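Local coordinates for protein Agap007691-pb (Anopheles gambiae, PDB 5C98) that is a serpin of unproven function that may act as an inhibitor of serine proteases, at residues A[16-19]-A[20-24]; A[130-133]-A[134-137]; A[141-144]-A[145-148]; A[259-262]-A[263-266]. One frame throughout, in Å; residues are numbered along the deposited sequence. Where two conformers were deposited one is given.

Interaction 1 (A[16-19]-A[20-24]); sequences AIVA and ANNKF
With chi1 at 171°, V18 swings CG1 anti to its backbone N, while N22 at -74° keeps CG beside its own N, and the two side chains run alongside each other, pointing the same way. They meet where V18 CG1 lies 3.7 Å from N22 ND2, one turn of helix apart. This is a methyl against an amide nitrogen, a packing contact; the amide spends its polar ends on the chain around 364-366, ND2 giving to G364 O and OD1 accepting from V366 N. The carboxamide carbon of N22 also sits close over the preceding turn, CG being 3.4 Å from V18 O. That carbonyl is itself taken by the backbone, N22 N to V18 O at 2.9 Å. N21 leaves on a different side and is buried, its ND2 bonded to N365 OD1 and V366 O. I17 leans on helix 75-89, through Q81, R84 and L85, whereas A16, A19 and A20 remain at the surface. Four successive i to i+4 bonds run through the segment, from A20 N to A16 O at 3.0 Å down to K23 N to A19 O at 3.2 Å. The pattern is that of a regular alpha-helix, here the N-terminal helix of a serpin fold.

Interaction 2 (A[130-133]-A[134-137]); sequences LTDD and IPSA
The backbone turns from the loop into a helix at D132, which is itself extended, and from D133 on the residues are helical; A137 N bonds to D133 O at 3.0 Å, the first i to i+4 bond of full strength. The carboxylate of D132 reaches forward over this turn. Its CG is anti to the backbone N (chi1 -167°), which brings OD1 to I134 N at 3.3 Å, a weak but nearly straight capping bond with an N-H...O angle of 165°. The same carboxylate packs on the ring of P135, the two side chains crossing at about a right angle, with D132 CG 3.2 Å from P135 CD. Proline has no N-H to offer, so what D132 meets here is ring carbon, CD and CG of P135. The D132 carbonyl is approached by S136: OG lies 2.9 Å from D132 O, though its proton has another acceptor within reach, and S136 N makes a weak bond to the same oxygen at 3.4 Å. L130 folds back from the loop so that CD2 comes within 3.6 Å of S136 OG, while L130 N is held by E104 OE1. Beyond the segment, D133, I134 and A137 touch E157, and S136 touches V160, so helix 157-160 packs against this first turn. The arrangement is an N-cap: an aspartate just ahead of a helix, accepting from the backbone N-H two residues on, at the start of helix 133-146 in the serpin fold.

Interaction 3 (A[141-144]-A[145-148]); sequences NSFY and QRAN
S142 O is gripped by the backbone N of R146 at 2.9 Å, in a fairly straight bond (N-H...O 166°), and the arginine's own side chain then folds back over the same carbonyl. A bend at chi3 (-57°) returns the guanidinium along the helix, placing S142 O and F143 CA over one of its faces, about 3.4 and 3.5 Å from the plane. In the conformer of S142 described here, one of two, NH1 ends 3.0 Å from S142 OG. Water 1, in the plane of the guanidinium, bridges the two side chains, accepting from R146 NH2 and donating to S142 OG at 3.1 Å. The S142 hydroxyl, in this same conformer, is also bonded to L138 O, one turn back. F143 stands across the arginine, its ring plane 77° from the guanidinium, with NH2 at the ring's edge, 4.0 Å from CD1. The neighbouring Y144 ring takes F143 CD2 over the centre of one face; beyond it, F143 stacks with F100, and Y144 with F154. Q145 runs extended back over N141 O, its CG 3.1 Å away, and sends NE2 to E152 O. The contact thus separates by side: the aromatic pair faces strand 95-104, while the guanidinium lies back over S142 O and keeps a water on NH2, an arrangement whose nearby oxygen dipoles would be expected to suit its positive charge.

Interaction 4 (A[259-262]-A[263-266]); sequences PAHL and AQID
Q264 OE1 comes at a slant to the imidazole of H261, 3.6 Å from H261 CD2; the ring and amide planes are inclined by 51°. The two side chains run side by side and point the same way, three residues apart. Each has its main polar partner elsewhere: H261 ND1 bonds to T258 N just before the helix, and Q264 OE1 accepts from H219 NE2. The ring of H219 meets that of H261 with planes at about 75°, so the pair is joined through this third residue on strand 204-219. All this rides on a regular alpha-helix, 259-268, opened by P259, whose carbonyl takes A263 N at 2.9 Å. Buried I265 lays its chain along the carbonyl of H261: chi1 of -74° keeps CG1 beside its own N, 3.2 Å from H261 O, which also receives I265 N at 2.8 Å. L262 and I265 both pack on L240 of strand 237-244, and L262 on L26 of helix 15-32. D266 folds its carboxylate back so that CG is 3.4 Å from L262 O, while OD1 forms a salt bridge with R359.

How the interactions relate
From the N terminus, interaction 1 comes first, on helix 15-32. Interactions 2 and 3 follow on one helix, 133-146: 130-137 brings the chain out of its loop into the first turn, and 141-148 takes it through the last and out again, the centres about 17 Å apart. Interaction 4 comes last, on helix 259-268. Each is local, so none closes a long loop, and they run in series without nesting or crossing. Yet interactions 1 and 4 meet in space, K23 CA packing 3.6 Å from P259 CG, which ties helix 15-32 to helix 259-268. Helix 133-146 lies on the opposite side of the chain's centre from both.

Interaction 1 (A[16-19]-A[20-24])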
ATOM      1  N   ALA A  16      -5.662  16.182  11.150  1.00 28.22           N
ATOM      2  CA  ALA A  16      -6.399  16.346   9.905  1.00 28.16           C
ATOM      3  C   ALA A  16      -5.785  15.526   8.779  1.00 24.12           C
ATOM      4  O   ALA A  16      -6.516  14.982   7.950  1.00 24.13           O
ATOM      5  CB  ALA A  16      -6.427  17.821   9.511  1.00 31.51           C
ATOM      6  N   ILE A  17      -4.452  15.464   8.701  1.00 21.86           N
ATOM      7  CA  ILE A  17      -3.794  14.664   7.667  1.00 19.91           C
ATOM      8  C   ILE A  17      -4.169  13.193   7.819  1.00 19.92           C
ATOM      9  O   ILE A  17      -4.485  12.515   6.837  1.00 20.63           O
ATOM     10  CB  ILE A  17      -2.265  14.856   7.732  1.00 26.28           C
ATOM     11  CG1 ILE A  17      -1.884  16.258   7.253  1.00 27.86           C
ATOM     12  CG2 ILE A  17      -1.550  13.818   6.885  1.00 24.27           C
ATOM     13  CD1 ILE A  17      -0.486  16.713   7.690  1.00 28.41           C
ATOM     14  N   VAL A  18      -4.120  12.672   9.051  1.00 18.48           N
ATOM     15  CA  VAL A  18      -4.458  11.263   9.280  1.00 20.01           C
ATOM     16  C   VAL A  18      -5.915  10.995   8.955  1.00 19.22           C
ATOM     17  O   VAL A  18      -6.254   9.976   8.336  1.00 18.69           O
ATOM     18  CB  VAL A  18      -4.115  10.836  10.719  1.00 20.38           C
ATOM     19  CG1 VAL A  18      -4.677   9.432  11.020  1.00 20.04           C
ATOM     20  CG2 VAL A  18      -2.638  10.867  10.932  1.00 24.10           C
ATOM     21  N   ALA A  19      -6.806  11.864   9.414  1.00 19.48           N
ATOM     22  CA  ALA A  19      -8.216  11.654   9.119  1.00 24.00           C
ATOM     23  C   ALA A  19      -8.458  11.625   7.616  1.00 20.55           C
ATOM     24  O   ALA A  19      -9.214  10.783   7.111  1.00 20.84           O
ATOM     25  CB  ALA A  19      -9.053  12.739   9.779  1.00 22.00           C
ATOM     26  N   ALA A  20      -7.813  12.524   6.882  1.00 18.88           N
ATOM     27  CA  ALA A  20      -8.036  12.610   5.451  1.00 17.76           C
ATOM     28  C   ALA A  20      -7.411  11.415   4.753  1.00 18.41           C
ATOM     29  O   ALA A  20      -8.013  10.833   3.841  1.00 17.28           O
ATOM     30  CB  ALA A  20      -7.478  13.911   4.892  1.00 20.48           C
ATOM     31  N   ASN A  21      -6.242  10.994   5.218  1.00 18.01           N
ATOM     32  CA  ASN A  21      -5.601   9.837   4.616  1.00 15.95           C
ATOM     33  C   ASN A  21      -6.417   8.578   4.833  1.00 16.71           C
ATOM     34  O   ASN A  21      -6.550   7.769   3.921  1.00 15.39           O
ATOM     35  CB  ASN A  21      -4.180   9.624   5.116  1.00 17.24           C
ATOM     36  CG  ASN A  21      -3.616   8.323   4.608  1.00 16.87           C
ATOM     37  OD1 ASN A  21      -3.445   8.140   3.404  1.00 16.52           O
ATOM     38  ND2 ASN A  21      -3.380   7.387   5.510  1.00 15.90           N
ATOM     39  N   ASN A  22      -6.964   8.389   6.026  1.00 17.58           N
ATOM     40  CA  ASN A  22      -7.729   7.178   6.278  1.00 15.59           C
ATOM     41  C   ASN A  22      -8.980   7.138   5.417  1.00 17.25           C
ATOM     42  O   ASN A  22      -9.319   6.074   4.888  1.00 15.79           O
ATOM     43  CB  ASN A  22      -8.049   7.023   7.769  1.00 17.92           C
ATOM     44  CG  ASN A  22      -6.832   6.618   8.564  1.00 19.14           C
ATOM     45  OD1 ASN A  22      -5.815   6.225   7.984  1.00 19.07           O
ATOM     46  ND2 ASN A  22      -6.926   6.702   9.890  1.00 21.29           N
ATOM     47  N   LYS A  23      -9.672   8.271   5.260  1.00 15.96           N
ATOM     48  CA  LYS A  23     -10.860   8.310   4.408  1.00 15.67           C
ATOM     49  C   LYS A  23     -10.496   7.979   2.963  1.00 15.77           C
ATOM     50  O   LYS A  23     -11.164   7.174   2.306  1.00 17.55           O
ATOM     51  CB  LYS A  23     -11.545   9.680   4.481  1.00 17.39           C
ATOM     52  CG  LYS A  23     -12.825   9.789   3.656  1.00 22.02           C
ATOM     53  CD  LYS A  23     -13.483  11.158   3.806  1.00 23.82           C
ATOM     54  CE  LYS A  23     -14.770  11.254   3.009  1.00 38.81           C
ATOM     55  NZ  LYS A  23     -14.509  11.515   1.569  1.00 53.03           N
ATOM     56  N   PHE A  24      -9.436   8.607   2.448  1.00 15.43           N
ATOM     57  CA  PHE A  24      -8.995   8.336   1.078  1.00 15.64           C
ATOM     58  C   PHE A  24      -8.538   6.885   0.920  1.00 15.24           C
ATOM     59  O   PHE A  24      -8.845   6.227  -0.076  1.00 15.09           O
ATOM     60  CB  PHE A  24      -7.891   9.326   0.714  1.00 16.48           C
ATOM     61  CG  PHE A  24      -7.129   8.975  -0.515  1.00 16.44           C
ATOM     62  CD1 PHE A  24      -7.686   9.105  -1.773  1.00 17.81           C
ATOM     63  CD2 PHE A  24      -5.825   8.516  -0.415  1.00 19.39           C
ATOM     64  CE1 PHE A  24      -6.941   8.742  -2.908  1.00 19.43           C
ATOM     65  CE2 PHE A  24      -5.105   8.172  -1.542  1.00 18.88           C
ATOM     66  CZ  PHE A  24      -5.675   8.273  -2.777  1.00 18.18           C
TER

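Interaction 2 (A[130-133]-A[134-137])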
ATOM      1  N   LEU A 130      13.233   5.367 -22.688  1.00 21.04           N
ATOM      2  CA  LEU A 130      11.850   4.916 -22.526  1.00 20.44           C
ATOM      3  C   LEU A 130      11.240   4.392 -23.830  1.00 24.18           C
ATOM      4  O   LEU A 130      10.143   3.827 -23.800  1.00 26.21           O
ATOM      5  CB  LEU A 130      10.989   6.026 -21.904  1.00 20.93           C
ATOM      6  CG  LEU A 130      10.918   6.064 -20.366  1.00 24.02           C
ATOM      7  CD1 LEU A 130      10.140   7.269 -19.840  1.00 21.20           C
ATOM      8  CD2 LEU A 130      10.283   4.793 -19.820  1.00 26.19           C
ATOM      9  N   THR A 131      11.923   4.537 -24.967  1.00 21.99           N
ATOM     10  CA  THR A 131      11.517   3.822 -26.170  1.00 25.88           C
ATOM     11  C   THR A 131      11.889   2.341 -26.123  1.00 27.38           C
ATOM     12  O   THR A 131      11.471   1.585 -27.014  1.00 31.24           O
ATOM     13  CB  THR A 131      12.125   4.447 -27.431  1.00 32.18           C
ATOM     14  OG1 THR A 131      13.472   3.993 -27.600  1.00 30.24           O
ATOM     15  CG2 THR A 131      12.090   5.966 -27.381  1.00 29.11           C
ATOM     16  N   ASP A 132      12.644   1.906 -25.111  1.00 24.60           N
ATOM     17  CA  ASP A 132      13.157   0.539 -25.014  1.00 24.12           C
ATOM     18  C   ASP A 132      12.721  -0.062 -23.682  1.00 25.29           C
ATOM     19  O   ASP A 132      13.238   0.314 -22.625  1.00 22.91           O
ATOM     20  CB  ASP A 132      14.680   0.531 -25.138  1.00 29.03           C
ATOM     21  CG  ASP A 132      15.240  -0.867 -25.351  1.00 31.22           C
ATOM     22  OD1 ASP A 132      14.478  -1.854 -25.228  1.00 34.38           O
ATOM     23  OD2 ASP A 132      16.450  -0.982 -25.620  1.00 33.23           O
ATOM     24  N   ASP A 133      11.768  -0.993 -23.728  1.00 24.25           N
ATOM     25  CA  ASP A 133      11.228  -1.516 -22.481  1.00 25.48           C
ATOM     26  C   ASP A 133      12.238  -2.330 -21.675  1.00 23.22           C
ATOM     27  O   ASP A 133      12.051  -2.457 -20.461  1.00 23.35           O
ATOM     28  CB  ASP A 133       9.931  -2.301 -22.711  1.00 25.19           C
ATOM     29  CG  ASP A 133      10.087  -3.442 -23.689  1.00 36.53           C
ATOM     30  OD1 ASP A 133      11.223  -3.745 -24.109  1.00 39.86           O
ATOM     31  OD2 ASP A 133       9.053  -4.046 -24.028  1.00 45.12           O
ATOM     32  N   ILE A 134      13.305  -2.844 -22.282  1.00 24.54           N
ATOM     33  CA  ILE A 134      14.204  -3.758 -21.564  1.00 24.96           C
ATOM     34  C   ILE A 134      15.037  -2.983 -20.542  1.00 23.37           C
ATOM     35  O   ILE A 134      15.023  -3.324 -19.347  1.00 23.13           O
ATOM     36  CB  ILE A 134      15.073  -4.568 -22.540  1.00 29.59           C
ATOM     37  CG1 ILE A 134      14.190  -5.489 -23.398  1.00 39.80           C
ATOM     38  CG2 ILE A 134      16.138  -5.376 -21.793  1.00 28.10           C
ATOM     39  CD1 ILE A 134      13.613  -6.675 -22.664  1.00 48.31           C
ATOM     40  N   PRO A 135      15.770  -1.945 -20.944  1.00 24.82           N
ATOM     41  CA  PRO A 135      16.526  -1.177 -19.941  1.00 23.87           C
ATOM     42  C   PRO A 135      15.635  -0.408 -19.006  1.00 21.76           C
ATOM     43  O   PRO A 135      15.995  -0.186 -17.840  1.00 24.70           O
ATOM     44  CB  PRO A 135      17.397  -0.232 -20.784  1.00 28.76           C
ATOM     45  CG  PRO A 135      16.694  -0.151 -22.109  1.00 29.10           C
ATOM     46  CD  PRO A 135      16.106  -1.526 -22.315  1.00 27.44           C
ATOM     47  N   SER A 136      14.472   0.019 -19.484  1.00 23.12           N
ATOM     48  CA  SER A 136      13.551   0.750 -18.630  1.00 20.40           C
ATOM     49  C   SER A 136      13.076  -0.116 -17.467  1.00 20.09           C
ATOM     50  O   SER A 136      13.122   0.298 -16.298  1.00 20.36           O
ATOM     51  CB  SER A 136      12.371   1.246 -19.472  1.00 22.63           C
ATOM     52  OG  SER A 136      12.778   2.215 -20.426  1.00 23.45           O
ATOM     53  N   ALA A 137      12.662  -1.345 -17.752  1.00 21.00           N
ATOM     54  CA  ALA A 137      12.232  -2.235 -16.678  1.00 22.54           C
ATOM     55  C   ALA A 137      13.396  -2.632 -15.777  1.00 21.89           C
ATOM     56  O   ALA A 137      13.230  -2.743 -14.551  1.00 21.41           O
ATOM     57  CB  ALA A 137      11.528  -3.464 -17.252  1.00 21.07           C
TER

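Interaction 3 (A[141-144]-A[145-148])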
ATOM      1  N   ASN A 141      13.541  -2.560 -11.678  1.00 19.49           N
ATOM      2  CA  ASN A 141      13.684  -3.807 -10.927  1.00 19.95           C
ATOM      3  C   ASN A 141      14.986  -3.834 -10.139  1.00 20.25           C
ATOM      4  O   ASN A 141      15.003  -4.309  -8.996  1.00 20.31           O
ATOM      5  CB  ASN A 141      13.579  -5.007 -11.857  1.00 22.17           C
ATOM      6  CG  ASN A 141      12.178  -5.203 -12.379  1.00 21.44           C
ATOM      7  OD1 ASN A 141      11.204  -4.865 -11.700  1.00 21.53           O
ATOM      8  ND2 ASN A 141      12.063  -5.714 -13.598  1.00 23.24           N
ATOM      9  N   SER A 142      16.083  -3.317 -10.723  1.00 21.68           N
ATOM     10  CA  SER A 142      17.351  -3.313 -10.005  0.50 21.13           C
ATOM     11  C   SER A 142      17.315  -2.362  -8.813  1.00 21.06           C
ATOM     12  O   SER A 142      17.882  -2.680  -7.757  1.00 21.92           O
ATOM     13  CB  SER A 142      18.519  -3.014 -10.952  0.50 28.95           C
ATOM     14  OG  SER A 142      18.473  -1.701 -11.470  0.50 24.19           O
ATOM     15  N   PHE A 143      16.635  -1.221  -8.939  1.00 19.60           N
ATOM     16  CA  PHE A 143      16.520  -0.306  -7.806  1.00 19.08           C
ATOM     17  C   PHE A 143      15.844  -0.988  -6.627  1.00 18.97           C
ATOM     18  O   PHE A 143      16.347  -0.931  -5.497  1.00 19.11           O
ATOM     19  CB  PHE A 143      15.754   0.953  -8.192  1.00 18.36           C
ATOM     20  CG  PHE A 143      15.477   1.866  -7.040  1.00 18.95           C
ATOM     21  CD1 PHE A 143      16.449   2.753  -6.605  1.00 20.87           C
ATOM     22  CD2 PHE A 143      14.252   1.857  -6.404  1.00 19.13           C
ATOM     23  CE1 PHE A 143      16.203   3.596  -5.560  1.00 19.38           C
ATOM     24  CE2 PHE A 143      14.012   2.702  -5.351  1.00 18.57           C
ATOM     25  CZ  PHE A 143      14.993   3.563  -4.924  1.00 18.29           C
ATOM     26  N   TYR A 144      14.697  -1.636  -6.866  1.00 18.81           N
ATOM     27  CA  TYR A 144      13.973  -2.250  -5.757  1.00 19.10           C
ATOM     28  C   TYR A 144      14.689  -3.486  -5.242  1.00 19.54           C
ATOM     29  O   TYR A 144      14.590  -3.788  -4.049  1.00 22.93           O
ATOM     30  CB  TYR A 144      12.515  -2.500  -6.163  1.00 18.46           C
ATOM     31  CG  TYR A 144      11.739  -1.190  -6.192  1.00 17.71           C
ATOM     32  CD1 TYR A 144      11.302  -0.594  -5.008  1.00 17.34           C
ATOM     33  CD2 TYR A 144      11.454  -0.538  -7.384  1.00 17.45           C
ATOM     34  CE1 TYR A 144      10.615   0.588  -5.014  1.00 16.74           C
ATOM     35  CE2 TYR A 144      10.769   0.659  -7.390  1.00 17.53           C
ATOM     36  CZ  TYR A 144      10.349   1.227  -6.208  1.00 16.47           C
ATOM     37  OH  TYR A 144       9.648   2.424  -6.260  1.00 17.16           O
ATOM     38  N   GLN A 145      15.476  -4.162  -6.092  1.00 20.15           N
ATOM     39  CA  GLN A 145      16.314  -5.271  -5.618  1.00 20.99           C
ATOM     40  C   GLN A 145      17.413  -4.763  -4.691  1.00 24.29           C
ATOM     41  O   GLN A 145      17.650  -5.335  -3.616  1.00 26.15           O
ATOM     42  CB  GLN A 145      16.953  -6.019  -6.800  1.00 24.27           C
ATOM     43  CG  GLN A 145      16.032  -6.882  -7.625  1.00 28.66           C
ATOM     44  CD  GLN A 145      16.580  -7.128  -9.021  1.00 33.67           C
ATOM     45  OE1 GLN A 145      17.737  -6.794  -9.331  1.00 36.57           O
ATOM     46  NE2 GLN A 145      15.749  -7.714  -9.880  1.00 33.16           N
ATOM     47  N   ARG A 146      18.105  -3.698  -5.093  1.00 23.28           N
ATOM     48  CA  ARG A 146      19.168  -3.140  -4.265  1.00 25.85           C
ATOM     49  C   ARG A 146      18.622  -2.582  -2.958  1.00 24.63           C
ATOM     50  O   ARG A 146      19.370  -2.489  -1.978  1.00 25.05           O
ATOM     51  CB  ARG A 146      19.914  -2.014  -5.004  1.00 27.26           C
ATOM     52  CG  ARG A 146      20.784  -2.437  -6.194  1.00 31.57           C
ATOM     53  CD  ARG A 146      21.612  -1.249  -6.733  1.00 30.46           C
ATOM     54  NE  ARG A 146      20.826  -0.075  -7.139  1.00 36.40           N
ATOM     55  CZ  ARG A 146      20.261   0.093  -8.337  1.00 29.07           C
ATOM     56  NH1 ARG A 146      20.368  -0.839  -9.273  1.00 34.36           N
ATOM     57  NH2 ARG A 146      19.571   1.201  -8.589  1.00 29.50           N
ATOM     58  N   ALA A 147      17.342  -2.216  -2.919  1.00 25.74           N
ATOM     59  CA  ALA A 147      16.744  -1.659  -1.721  1.00 26.01           C
ATOM     60  C   ALA A 147      16.424  -2.724  -0.691  1.00 26.15           C
ATOM     61  O   ALA A 147      16.035  -2.362   0.418  1.00 29.63           O
ATOM     62  CB  ALA A 147      15.482  -0.892  -2.090  1.00 27.55           C
ATOM     63  N   ASN A 148      16.592  -4.004  -1.037  1.00 26.26           N
ATOM     64  CA  ASN A 148      16.416  -5.124  -0.110  1.00 31.36           C
ATOM     65  C   ASN A 148      15.059  -5.036   0.585  1.00 29.48           C
ATOM     66  O   ASN A 148      14.944  -4.966   1.807  1.00 34.43           O
ATOM     67  CB  ASN A 148      17.567  -5.203   0.891  1.00 31.59           C
ATOM     68  CG  ASN A 148      17.654  -6.553   1.570  1.00 36.77           C
ATOM     69  OD1 ASN A 148      17.161  -7.555   1.053  1.00 37.63           O
ATOM     70  ND2 ASN A 148      18.285  -6.585   2.735  1.00 40.47           N
TER
HETATM   71  O   HOH W   1      18.382   1.351 -11.191  1.00 23.84           O

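Interaction 4 (A[259-262]-A[263-266])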
ATOM      1  N   PRO A 259     -13.901   5.391   8.101  1.00 20.89           N
ATOM      2  CA  PRO A 259     -13.106   5.817   9.265  1.00 22.36           C
ATOM      3  C   PRO A 259     -13.895   5.829  10.557  1.00 18.59           C
ATOM      4  O   PRO A 259     -13.311   5.610  11.629  1.00 20.98           O
ATOM      5  CB  PRO A 259     -12.638   7.223   8.866  1.00 24.59           C
ATOM      6  CG  PRO A 259     -12.592   7.143   7.354  1.00 26.24           C
ATOM      7  CD  PRO A 259     -13.812   6.355   6.995  1.00 23.25           C
ATOM      8  N   ALA A 260     -15.206   6.049  10.492  1.00 19.45           N
ATOM      9  CA  ALA A 260     -16.004   6.013  11.709  1.00 20.65           C
ATOM     10  C   ALA A 260     -15.939   4.638  12.343  1.00 21.27           C
ATOM     11  O   ALA A 260     -15.881   4.521  13.566  1.00 22.18           O
ATOM     12  CB  ALA A 260     -17.453   6.399  11.423  1.00 23.29           C
ATOM     13  N   HIS A 261     -15.923   3.584  11.526  1.00 20.30           N
ATOM     14  CA  HIS A 261     -15.791   2.240  12.079  1.00 18.99           C
ATOM     15  C   HIS A 261     -14.433   2.038  12.727  1.00 19.32           C
ATOM     16  O   HIS A 261     -14.327   1.344  13.748  1.00 19.56           O
ATOM     17  CB  HIS A 261     -15.948   1.188  10.998  1.00 19.09           C
ATOM     18  CG  HIS A 261     -17.320   1.079  10.448  1.00 22.35           C
ATOM     19  ND1 HIS A 261     -17.613   1.353   9.131  1.00 23.40           N
ATOM     20  CD2 HIS A 261     -18.490   0.729  11.031  1.00 30.76           C
ATOM     21  CE1 HIS A 261     -18.901   1.159   8.921  1.00 25.64           C
ATOM     22  NE2 HIS A 261     -19.457   0.785  10.057  1.00 32.94           N
ATOM     23  N   LEU A 262     -13.373   2.555  12.102  1.00 18.83           N
ATOM     24  CA  LEU A 262     -12.047   2.459  12.699  1.00 19.82           C
ATOM     25  C   LEU A 262     -12.010   3.138  14.057  1.00 20.82           C
ATOM     26  O   LEU A 262     -11.420   2.603  15.006  1.00 20.02           O
ATOM     27  CB  LEU A 262     -10.996   3.050  11.757  1.00 21.32           C
ATOM     28  CG  LEU A 262     -10.806   2.313  10.430  1.00 22.10           C
ATOM     29  CD1 LEU A 262      -9.773   3.005   9.537  1.00 27.25           C
ATOM     30  CD2 LEU A 262     -10.377   0.866  10.693  1.00 22.06           C
ATOM     31  N   ALA A 263     -12.662   4.302  14.177  1.00 20.45           N
ATOM     32  CA  ALA A 263     -12.736   4.990  15.464  1.00 22.80           C
ATOM     33  C   ALA A 263     -13.500   4.166  16.489  1.00 20.67           C
ATOM     34  O   ALA A 263     -13.097   4.086  17.655  1.00 23.31           O
ATOM     35  CB  ALA A 263     -13.405   6.351  15.293  1.00 23.03           C
ATOM     36  N   GLN A 264     -14.597   3.532  16.074  1.00 20.66           N
ATOM     37  CA  GLN A 264     -15.363   2.691  16.996  1.00 20.94           C
ATOM     38  C   GLN A 264     -14.551   1.485  17.432  1.00 23.40           C
ATOM     39  O   GLN A 264     -14.583   1.087  18.602  1.00 23.63           O
ATOM     40  CB  GLN A 264     -16.629   2.179  16.311  1.00 24.44           C
ATOM     41  CG  GLN A 264     -17.677   3.228  16.061  1.00 29.62           C
ATOM     42  CD  GLN A 264     -18.885   2.666  15.341  1.00 45.14           C
ATOM     43  OE1 GLN A 264     -18.751   1.929  14.365  1.00 37.07           O
ATOM     44  NE2 GLN A 264     -20.072   2.988  15.835  1.00 47.45           N
ATOM     45  N   ILE A 265     -13.845   0.871  16.493  1.00 21.73           N
ATOM     46  CA  ILE A 265     -12.957  -0.226  16.833  1.00 18.79           C
ATOM     47  C   ILE A 265     -11.931   0.222  17.864  1.00 23.78           C
ATOM     48  O   ILE A 265     -11.725  -0.448  18.881  1.00 24.15           O
ATOM     49  CB  ILE A 265     -12.285  -0.753  15.556  1.00 17.98           C
ATOM     50  CG1 ILE A 265     -13.296  -1.558  14.736  1.00 22.17           C
ATOM     51  CG2 ILE A 265     -11.074  -1.641  15.871  1.00 23.63           C
ATOM     52  CD1 ILE A 265     -12.861  -1.822  13.334  1.00 21.08           C
ATOM     53  N   ASP A 266     -11.280   1.368  17.621  1.00 22.06           N
ATOM     54  CA  ASP A 266     -10.280   1.847  18.574  1.00 24.83           C
ATOM     55  C   ASP A 266     -10.868   2.028  19.975  1.00 27.45           C
ATOM     56  O   ASP A 266     -10.179   1.780  20.967  1.00 28.74           O
ATOM     57  CB  ASP A 266      -9.653   3.146  18.069  1.00 26.69           C
ATOM     58  CG  ASP A 266      -8.673   2.917  16.930  1.00 29.19           C
ATOM     59  OD1 ASP A 266      -8.184   1.778  16.788  1.00 33.01           O
ATOM     60  OD2 ASP A 266      -8.389   3.880  16.190  1.00 38.50           O
TER